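Local coordinates for protein 5-formaminoimidazole-4-carboxamide-1-(beta)-D-ribofuranosyl 5'-monophosphate synthetase (Methanocaldococcus jannaschii, PDB 2R7L) that catalyses the ATP- and formate-dependent formylation of the purine intermediate AICAR to FAICAR without folates, as a homohexameric ligase of the ATP-grasp superfamily, at residues A[204-212]-A[221-229]; A[1-11]-A[106-117]. All blocks are in the same frame, centred on the assembly; numbering follows the deposited sequence.

Contact 1 (A[204-212]-A[221-229]). With AMZ (aminoimidazole 4-carboxamide ribonucleotide), chain F; ATP (adenosine-5'-triphosphate), chain E.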
# COMPACT_ATOMS: atom_id res chain seq x y z
N GLY A 204 33.39 22.63 0.12
CA GLY A 204 31.98 22.64 -0.24
C GLY A 204 31.13 21.62 0.48
O GLY A 204 31.52 21.07 1.52
N THR A 205 29.96 21.38 -0.08
CA THR A 205 28.99 20.47 0.50
C THR A 205 29.09 19.09 -0.16
O THR A 205 29.14 18.99 -1.38
CB THR A 205 27.58 21.04 0.37
OG1 THR A 205 27.44 21.70 -0.90
CG2 THR A 205 27.32 22.05 1.46
N ASN A 206 29.14 18.04 0.65
CA ASN A 206 29.23 16.67 0.16
C ASN A 206 27.91 16.10 -0.36
O ASN A 206 26.89 16.08 0.34
CB ASN A 206 29.77 15.76 1.25
CG ASN A 206 29.99 14.33 0.77
OD1 ASN A 206 29.82 13.40 1.54
ND2 ASN A 206 30.38 14.17 -0.49
N PHE A 207 27.94 15.64 -1.60
CA PHE A 207 26.84 14.89 -2.20
C PHE A 207 27.43 13.65 -2.83
O PHE A 207 28.11 13.75 -3.84
CB PHE A 207 26.17 15.72 -3.30
CG PHE A 207 25.48 16.96 -2.80
CD1 PHE A 207 24.18 16.90 -2.35
CD2 PHE A 207 26.14 18.18 -2.80
CE1 PHE A 207 23.53 18.04 -1.89
CE2 PHE A 207 25.50 19.32 -2.34
CZ PHE A 207 24.19 19.25 -1.88
N CYS A 208 27.21 12.50 -2.20
CA CYS A 208 27.52 11.23 -2.83
C CYS A 208 26.29 10.80 -3.61
O CYS A 208 25.26 10.45 -3.05
CB CYS A 208 27.92 10.19 -1.78
SG CYS A 208 29.28 10.73 -0.67
N ILE A 209 26.40 10.86 -4.94
CA ILE A 209 25.26 10.67 -5.82
C ILE A 209 25.20 9.25 -6.35
O ILE A 209 26.14 8.76 -7.00
CB ILE A 209 25.32 11.68 -6.99
CG1 ILE A 209 25.44 13.10 -6.43
CG2 ILE A 209 24.09 11.54 -7.87
CD1 ILE A 209 26.04 14.12 -7.40
N HIS A 210 24.10 8.57 -6.07
CA HIS A 210 23.96 7.17 -6.45
C HIS A 210 23.13 7.03 -7.73
O HIS A 210 21.93 7.35 -7.75
CB HIS A 210 23.40 6.35 -5.29
CG HIS A 210 24.11 6.60 -3.99
ND1 HIS A 210 25.22 5.89 -3.60
CD2 HIS A 210 23.87 7.49 -3.00
CE1 HIS A 210 25.64 6.33 -2.43
NE2 HIS A 210 24.83 7.30 -2.04
N TYR A 211 23.78 6.58 -8.79
CA TYR A 211 23.11 6.40 -10.08
C TYR A 211 22.86 4.92 -10.35
O TYR A 211 23.45 4.05 -9.71
CB TYR A 211 23.97 6.95 -11.23
CG TYR A 211 24.41 8.40 -11.16
CD1 TYR A 211 23.78 9.37 -11.93
CD2 TYR A 211 25.49 8.78 -10.36
CE1 TYR A 211 24.20 10.69 -11.89
CE2 TYR A 211 25.91 10.11 -10.31
CZ TYR A 211 25.26 11.05 -11.08
OH TYR A 211 25.65 12.35 -11.05
N PHE A 212 22.02 4.64 -11.34
CA PHE A 212 21.85 3.29 -11.85
C PHE A 212 21.79 3.37 -13.37
O PHE A 212 20.94 4.08 -13.92
CB PHE A 212 20.55 2.66 -11.32
CG PHE A 212 20.41 1.19 -11.66
CD1 PHE A 212 20.89 0.22 -10.81
CD2 PHE A 212 19.81 0.79 -12.85
CE1 PHE A 212 20.77 -1.13 -11.11
CE2 PHE A 212 19.69 -0.56 -13.16
CZ PHE A 212 20.18 -1.52 -12.29
N GLU A 221 19.83 6.47 -14.32
CA GLU A 221 18.79 6.93 -13.40
C GLU A 221 19.43 7.47 -12.13
O GLU A 221 20.46 6.96 -11.70
CB GLU A 221 17.86 5.77 -13.03
CG GLU A 221 17.29 5.02 -14.23
CD GLU A 221 16.69 3.68 -13.87
OE1 GLU A 221 16.60 3.34 -12.67
OE2 GLU A 221 16.31 2.96 -14.81
N LEU A 222 18.80 8.47 -11.53
CA LEU A 222 19.20 8.95 -10.22
C LEU A 222 18.37 8.31 -9.11
O LEU A 222 17.13 8.46 -9.06
CB LEU A 222 19.11 10.48 -10.14
CG LEU A 222 19.28 11.10 -8.76
CD1 LEU A 222 20.70 10.94 -8.25
CD2 LEU A 222 18.88 12.57 -8.81
N LEU A 223 19.05 7.61 -8.21
CA LEU A 223 18.39 6.84 -7.16
C LEU A 223 18.39 7.53 -5.80
O LEU A 223 17.45 7.37 -5.03
CB LEU A 223 19.02 5.43 -7.04
CG LEU A 223 18.33 4.30 -7.83
CD1 LEU A 223 16.95 4.05 -7.27
CD2 LEU A 223 18.25 4.59 -9.33
N GLY A 224 19.44 8.28 -5.51
CA GLY A 224 19.53 8.97 -4.23
C GLY A 224 20.88 9.58 -3.92
O GLY A 224 21.80 9.54 -4.76
N MET A 225 21.01 10.14 -2.72
CA MET A 225 22.22 10.86 -2.33
C MET A 225 22.38 10.82 -0.83
O MET A 225 21.39 10.85 -0.09
CB MET A 225 22.13 12.34 -2.73
CG MET A 225 21.86 12.62 -4.20
SD MET A 225 21.81 14.40 -4.47
CE MET A 225 21.45 14.47 -6.23
N ASP A 226 23.63 10.78 -0.38
CA ASP A 226 23.96 10.90 1.04
C ASP A 226 25.16 11.81 1.22
O ASP A 226 25.90 12.10 0.27
CB ASP A 226 24.28 9.52 1.65
CG ASP A 226 25.61 8.95 1.15
OD1 ASP A 226 25.65 8.53 -0.03
OD2 ASP A 226 26.59 8.90 1.93
N LYS A 227 25.36 12.28 2.44
CA LYS A 227 26.61 12.91 2.82
C LYS A 227 27.28 12.02 3.86
O LYS A 227 26.60 11.41 4.69
CB LYS A 227 26.41 14.34 3.31
CG LYS A 227 25.79 14.48 4.68
CD LYS A 227 25.98 15.89 5.21
CE LYS A 227 25.68 15.96 6.68
NZ LYS A 227 26.21 17.19 7.31
N ARG A 228 28.60 11.93 3.80
CA ARG A 228 29.35 11.04 4.68
C ARG A 228 29.32 11.54 6.11
O ARG A 228 29.24 12.75 6.35
CB ARG A 228 30.80 10.93 4.22
CG ARG A 228 30.99 10.48 2.79
CD ARG A 228 30.33 9.13 2.57
NE ARG A 228 31.04 8.35 1.56
CZ ARG A 228 30.46 7.49 0.74
NH1 ARG A 228 29.15 7.30 0.79
NH2 ARG A 228 31.20 6.83 -0.15
N TYR A 229 29.42 10.60 7.04
CA TYR A 229 29.51 10.89 8.46
C TYR A 229 30.78 10.18 8.90
O TYR A 229 30.80 8.95 9.05
CB TYR A 229 28.29 10.33 9.19
CG TYR A 229 27.99 10.95 10.53
CD1 TYR A 229 28.24 12.29 10.76
CD2 TYR A 229 27.42 10.20 11.55
CE1 TYR A 229 27.96 12.87 11.97
CE2 TYR A 229 27.13 10.78 12.77
CZ TYR A 229 27.40 12.11 12.97
OH TYR A 229 27.14 12.72 14.17
O5 AMZ F . 28.57 3.72 4.65
C6 AMZ F . 29.44 3.94 3.79
N2 AMZ F . 29.50 5.04 3.06
C3A AMZ F . 30.53 2.92 3.52
C7A AMZ F . 31.63 3.08 2.69
N3 AMZ F . 31.94 4.14 1.95
N1 AMZ F . 30.61 1.72 4.08
C5 AMZ F . 31.72 1.13 3.60
N AMZ F . 32.33 1.96 2.75
C1 AMZ F . 33.58 1.68 2.01
C2 AMZ F . 34.84 2.05 2.79
C3 AMZ F . 35.33 0.72 3.33
O2 AMZ F . 36.76 0.71 3.34
O1 AMZ F . 35.79 2.58 1.86
O AMZ F . 33.58 0.25 1.84
C AMZ F . 34.84 -0.27 2.27
C4 AMZ F . 34.57 -1.66 2.87
O3 AMZ F . 33.62 -1.56 3.93
P AMZ F . 33.85 -2.39 5.26
OP1 AMZ F . 33.78 -3.86 5.10
O4 AMZ F . 35.29 -1.96 5.84
OP2 AMZ F . 32.76 -1.87 6.33
PG ATP E . 35.22 6.04 1.66
O1G ATP E . 35.00 4.70 0.99
O2G ATP E . 34.30 7.14 1.17
O3G ATP E . 35.34 5.96 3.16
PB ATP E . 37.04 6.98 -0.33
O1B ATP E . 35.84 6.73 -1.21
O2B ATP E . 38.37 6.39 -0.74
O3B ATP E . 36.71 6.48 1.17
PA ATP E . 38.52 9.39 0.19
O1A ATP E . 39.12 9.95 -1.08
O2A ATP E . 39.33 8.57 1.16
O3A ATP E . 37.17 8.58 -0.21
O5' ATP E . 37.91 10.63 1.00
C5' ATP E . 37.62 10.48 2.38
C4' ATP E . 37.05 11.80 2.87
O4' ATP E . 38.04 12.83 2.82
C3' ATP E . 35.90 12.30 2.01
O3' ATP E . 34.65 11.75 2.41
C2' ATP E . 35.97 13.80 2.21
O2' ATP E . 35.25 14.18 3.38
C1' ATP E . 37.45 14.08 2.43
N9 ATP E . 38.03 14.48 1.14
C8 ATP E . 38.51 13.63 0.21
N7 ATP E . 38.96 14.30 -0.87
C5 ATP E . 38.80 15.62 -0.63
C6 ATP E . 39.09 16.87 -1.36
N6 ATP E . 39.65 16.86 -2.60
N1 ATP E . 38.75 18.03 -0.76
C2 ATP E . 38.18 18.05 0.47
N3 ATP E . 37.90 16.95 1.19
C4 ATP E . 38.17 15.73 0.69
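His210 carries its imidazole beside the backbone N (chi1 -49°), and Asp226 sets its carboxylate between its own N and carbonyl carbon (chi1 70°), bringing His210 NE2 and Asp226 OD1 into a modelled hydrogen bond whose 2.5 Å is unusually short and therefore doubtful. Ring and carboxylate are nearly coplanar, 24° apart, with the acid at the ring's edge. The other oxygen, OD2, uses its syn lone pair for a salt bridge from Arg228 NH1 at 3.2 Å, and two partners at opposite ends probably limit the carboxylate's turning. Arg228 lays its guanidinium between Cys208 SG on one face and AMZ N2 on the other, N2 lying 3.2 Å from NH1. ATP O2G approaches at the edge and takes weak hydrogen bonds from NE and NH2, while Asp316 holds NH2 in a salt bridge. Cys208, His210 and Asp226 project from one face of a beta hairpin in the five-stranded antiparallel sheet of the ATP-grasp fold. A classic beta bulge, Leu223 and Gly224 both opposite His210, shifts the register: His210 O accepts from Leu223 N at 2.9 Å and weakly from Gly224 N. Replacing Arg228 by an alanine would probably leave Asp226 OD2 and the gamma-phosphate of ATP without this shared positive partner. Asn206 reaches across with OD1 to take Arg228 N at 3.0 Å, in the carbonyl plane, while its ND2 is held by Ser298 O. On the other face Ile209 CG2 presses on Leu222 CD1 at 3.5 Å, and Met225 SD there also meets Phe207 CD1 at 4.0 Å, an oblique Met-aromatic contact.

Contact 2 (A[1-11]-A[106-117])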
# COMPACT_ATOMS: atom_id res chain seq x y z
N MET A 1 41.19 -12.46 -16.34
CA MET A 1 41.13 -13.57 -17.33
C MET A 1 39.69 -14.02 -17.61
O MET A 1 39.28 -14.09 -18.77
CB MET A 1 41.99 -14.76 -16.89
CG MET A 1 43.49 -14.56 -17.11
SD MET A 1 44.51 -16.00 -16.66
CE MET A 1 44.43 -15.96 -14.87
N ILE A 2 38.94 -14.32 -16.55
CA ILE A 2 37.56 -14.84 -16.67
C ILE A 2 36.79 -14.22 -17.84
O ILE A 2 36.62 -13.00 -17.92
CB ILE A 2 36.76 -14.67 -15.38
CG1 ILE A 2 37.08 -15.80 -14.40
CG2 ILE A 2 35.27 -14.69 -15.67
CD1 ILE A 2 36.45 -15.63 -13.04
N SER A 3 36.33 -15.09 -18.73
CA SER A 3 35.63 -14.66 -19.93
C SER A 3 34.14 -14.47 -19.65
O SER A 3 33.62 -14.96 -18.65
CB SER A 3 35.81 -15.69 -21.05
OG SER A 3 35.29 -15.21 -22.28
N LYS A 4 33.47 -13.74 -20.54
CA LYS A 4 32.03 -13.61 -20.49
C LYS A 4 31.40 -14.94 -20.90
O LYS A 4 30.32 -15.30 -20.43
CB LYS A 4 31.55 -12.48 -21.40
CG LYS A 4 30.07 -12.17 -21.25
CD LYS A 4 29.69 -10.89 -21.98
CE LYS A 4 28.30 -10.43 -21.56
NZ LYS A 4 28.01 -9.06 -22.08
N ASP A 5 32.08 -15.66 -21.79
CA ASP A 5 31.61 -16.97 -22.24
C ASP A 5 31.73 -18.01 -21.14
O ASP A 5 30.85 -18.85 -20.97
CB ASP A 5 32.37 -17.42 -23.49
CG ASP A 5 32.06 -16.55 -24.69
OD1 ASP A 5 30.91 -16.08 -24.80
OD2 ASP A 5 32.97 -16.34 -25.53
N GLU A 6 32.82 -17.96 -20.38
CA GLU A 6 32.98 -18.82 -19.22
C GLU A 6 31.82 -18.63 -18.25
O GLU A 6 31.39 -19.57 -17.58
CB GLU A 6 34.28 -18.53 -18.48
CG GLU A 6 35.55 -18.95 -19.20
CD GLU A 6 36.79 -18.69 -18.37
OE1 GLU A 6 36.82 -19.10 -17.19
OE2 GLU A 6 37.75 -18.09 -18.91
N ILE A 7 31.31 -17.40 -18.17
CA ILE A 7 30.26 -17.08 -17.21
C ILE A 7 28.88 -17.42 -17.76
O ILE A 7 28.06 -18.03 -17.07
CB ILE A 7 30.33 -15.60 -16.74
CG1 ILE A 7 31.43 -15.44 -15.69
CG2 ILE A 7 29.00 -15.14 -16.16
CD1 ILE A 7 31.24 -16.31 -14.46
N LEU A 8 28.62 -17.03 -19.01
CA LEU A 8 27.35 -17.34 -19.66
C LEU A 8 27.11 -18.85 -19.72
O LEU A 8 25.97 -19.30 -19.56
CB LEU A 8 27.30 -16.74 -21.07
CG LEU A 8 27.13 -15.22 -21.13
CD1 LEU A 8 26.84 -14.76 -22.55
CD2 LEU A 8 26.03 -14.75 -20.18
N GLU A 9 28.18 -19.61 -19.93
CA GLU A 9 28.09 -21.06 -19.99
C GLU A 9 28.02 -21.70 -18.61
O GLU A 9 27.71 -22.88 -18.48
CB GLU A 9 29.24 -21.65 -20.81
CG GLU A 9 29.21 -21.25 -22.29
CD GLU A 9 30.30 -21.91 -23.12
OE1 GLU A 9 30.63 -23.09 -22.85
OE2 GLU A 9 30.81 -21.26 -24.06
N ILE A 10 28.31 -20.92 -17.57
CA ILE A 10 28.08 -21.37 -16.20
C ILE A 10 26.61 -21.14 -15.86
O ILE A 10 25.96 -21.97 -15.21
CB ILE A 10 28.96 -20.60 -15.18
CG1 ILE A 10 30.43 -20.97 -15.33
CG2 ILE A 10 28.51 -20.89 -13.75
CD1 ILE A 10 30.80 -22.32 -14.76
N PHE A 11 26.09 -20.01 -16.33
CA PHE A 11 24.71 -19.61 -16.08
C PHE A 11 23.76 -20.44 -16.94
O PHE A 11 22.60 -20.65 -16.56
CB PHE A 11 24.53 -18.12 -16.38
CG PHE A 11 23.13 -17.63 -16.15
CD1 PHE A 11 22.29 -17.37 -17.22
CD2 PHE A 11 22.66 -17.43 -14.86
CE1 PHE A 11 20.99 -16.91 -17.00
CE2 PHE A 11 21.37 -16.97 -14.64
CZ PHE A 11 20.54 -16.71 -15.71
N ASN A 106 39.58 -13.25 -12.10
CA ASN A 106 39.94 -14.48 -12.81
C ASN A 106 39.96 -15.79 -11.99
O ASN A 106 40.46 -16.81 -12.47
CB ASN A 106 41.26 -14.30 -13.58
CG ASN A 106 42.28 -13.47 -12.82
OD1 ASN A 106 42.64 -13.78 -11.68
ND2 ASN A 106 42.76 -12.41 -13.46
N SER A 107 39.41 -15.77 -10.79
CA SER A 107 39.36 -16.98 -9.96
C SER A 107 37.95 -17.25 -9.41
O SER A 107 37.68 -18.33 -8.89
CB SER A 107 40.38 -16.87 -8.83
OG SER A 107 40.14 -17.83 -7.81
N PHE A 108 37.06 -16.27 -9.53
CA PHE A 108 35.71 -16.38 -8.96
C PHE A 108 34.68 -16.77 -10.03
O PHE A 108 34.10 -15.91 -10.68
CB PHE A 108 35.29 -15.07 -8.27
CG PHE A 108 34.14 -15.23 -7.33
CD1 PHE A 108 32.89 -14.71 -7.63
CD2 PHE A 108 34.29 -15.92 -6.14
CE1 PHE A 108 31.82 -14.86 -6.76
CE2 PHE A 108 33.23 -16.08 -5.27
CZ PHE A 108 32.00 -15.55 -5.58
N LEU A 109 34.47 -18.07 -10.19
CA LEU A 109 33.60 -18.58 -11.26
C LEU A 109 32.14 -18.66 -10.83
O LEU A 109 31.60 -19.75 -10.64
CB LEU A 109 34.10 -19.94 -11.75
CG LEU A 109 35.46 -19.95 -12.45
CD1 LEU A 109 35.94 -21.38 -12.66
CD2 LEU A 109 35.40 -19.19 -13.76
N VAL A 110 31.51 -17.50 -10.67
CA VAL A 110 30.10 -17.41 -10.33
C VAL A 110 29.54 -16.20 -11.05
O VAL A 110 30.17 -15.15 -11.06
CB VAL A 110 29.88 -17.24 -8.81
CG1 VAL A 110 28.41 -17.45 -8.45
CG2 VAL A 110 30.75 -18.22 -8.04
N PRO A 111 28.37 -16.35 -11.70
CA PRO A 111 27.77 -15.21 -12.38
C PRO A 111 27.67 -14.02 -11.44
O PRO A 111 27.41 -14.19 -10.25
CB PRO A 111 26.38 -15.73 -12.75
CG PRO A 111 26.56 -17.20 -12.89
CD PRO A 111 27.56 -17.57 -11.84
N MET A 112 27.89 -12.82 -11.96
CA MET A 112 27.99 -11.64 -11.11
C MET A 112 27.29 -10.48 -11.79
O MET A 112 27.51 -10.23 -12.97
CB MET A 112 29.46 -11.27 -10.87
CG MET A 112 29.78 -10.92 -9.42
SD MET A 112 31.49 -10.40 -9.18
CE MET A 112 31.55 -9.02 -10.33
N PHE A 113 26.42 -9.79 -11.06
CA PHE A 113 25.74 -8.63 -11.61
C PHE A 113 26.74 -7.49 -11.78
O PHE A 113 27.49 -7.17 -10.86
CB PHE A 113 24.59 -8.19 -10.69
CG PHE A 113 23.81 -7.02 -11.21
CD1 PHE A 113 22.82 -7.21 -12.16
CD2 PHE A 113 24.08 -5.74 -10.77
CE1 PHE A 113 22.09 -6.14 -12.65
CE2 PHE A 113 23.36 -4.66 -11.26
CZ PHE A 113 22.36 -4.86 -12.20
N GLY A 114 26.75 -6.88 -12.97
CA GLY A 114 27.66 -5.78 -13.25
C GLY A 114 28.76 -6.09 -14.26
O GLY A 114 28.83 -7.19 -14.81
N ASN A 115 29.63 -5.10 -14.50
CA ASN A 115 30.74 -5.24 -15.43
C ASN A 115 32.01 -5.58 -14.66
O ASN A 115 32.62 -4.73 -14.03
CB ASN A 115 30.92 -3.97 -16.27
CG ASN A 115 32.17 -4.00 -17.13
OD1 ASN A 115 32.95 -4.94 -17.06
ND2 ASN A 115 32.36 -2.97 -17.95
N ARG A 116 32.39 -6.85 -14.72
CA ARG A 116 33.50 -7.40 -13.94
C ARG A 116 34.84 -6.71 -14.19
O ARG A 116 35.63 -6.52 -13.27
CB ARG A 116 33.65 -8.89 -14.27
CG ARG A 116 34.28 -9.72 -13.20
CD ARG A 116 34.44 -11.14 -13.71
NE ARG A 116 34.45 -12.11 -12.62
CZ ARG A 116 33.43 -12.91 -12.34
NH1 ARG A 116 32.32 -12.87 -13.06
NH2 ARG A 116 33.53 -13.77 -11.33
N ARG A 117 35.09 -6.34 -15.45
CA ARG A 117 36.36 -5.73 -15.83
C ARG A 117 36.53 -4.35 -15.20
O ARG A 117 37.64 -3.95 -14.84
CB ARG A 117 36.45 -5.61 -17.36
CG ARG A 117 36.39 -6.92 -18.14
CD ARG A 117 37.69 -7.73 -18.05
NE ARG A 117 37.63 -8.77 -17.03
CZ ARG A 117 38.61 -9.62 -16.76
NH1 ARG A 117 39.76 -9.56 -17.43
NH2 ARG A 117 38.45 -10.54 -15.81
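Ile2 plugs into the curve of the 106-117 loop. Its CB lies near Asn106 CA, and CG1, anti to the carbonyl carbon (chi1 -81°), comes to 3.5 Å from that same Asn106 CA. The CG2 branch turns instead toward Arg116, meeting CD and NE from one side of the guanidinium. At the tip, CD1 lies over the same guanidinium, 4.1 Å from Arg116 CZ, and touches Leu109 CD2 at 3.8 Å and the backbone N of Phe108. Arg116 thus spreads its flat group under an aliphatic cover, while its NH1 is taken up by a salt bridge to the C-terminal carboxylate of Ser361. Ile7 adds to this cover obliquely, CG1 standing 3.8 Å from Arg116 NH1 and CD1 reaching 3.7 Å from Val110 O. Further along the helix, Ile10 and Phe11 join Ile7 against Pro111: Ile10 CG2 comes to 3.9 Å from its CD, and Phe11 CB lies 4.1 Å from its CG. At the solvent-facing end Met1 CB packs against Asn106 CB. Gln79 and Arg83 of helix 76-84 bind the backbone at Leu109, the centre of an inverse gamma turn. Helix 4-11 starts with a capping box, in which Ser3 OG accepts from Asp5 N and Glu6 OE2 takes a weak bond from Ser3 N; the apolar side of this N-terminal helix then packs on an irregular loop beside the parallel sheet of the Rossmann-like N-terminal domain.

Overall arrangement
Contact 1 is buried and nearer the centre of the chain, whereas contact 2 is partly exposed and lies on the opposite side of that centre, their centres about 29 Å apart. They share no helix or strand. Two neighbouring strands of one sheet form contact 1, tied by a ladder of backbone bonds interrupted by one bulge and by charged groups beside both ligands. Contact 2 joins a helix to a loop distant in sequence, mainly through aliphatic packing and away from the annotated sites. The segments nevertheless meet, Phe212 CZ lying 4.0 Å from Phe113 CZ. Helix 339-353 touches both phenylalanines, and so bridges the hairpin of 204-212 and 221-229 to the 106-117 loop.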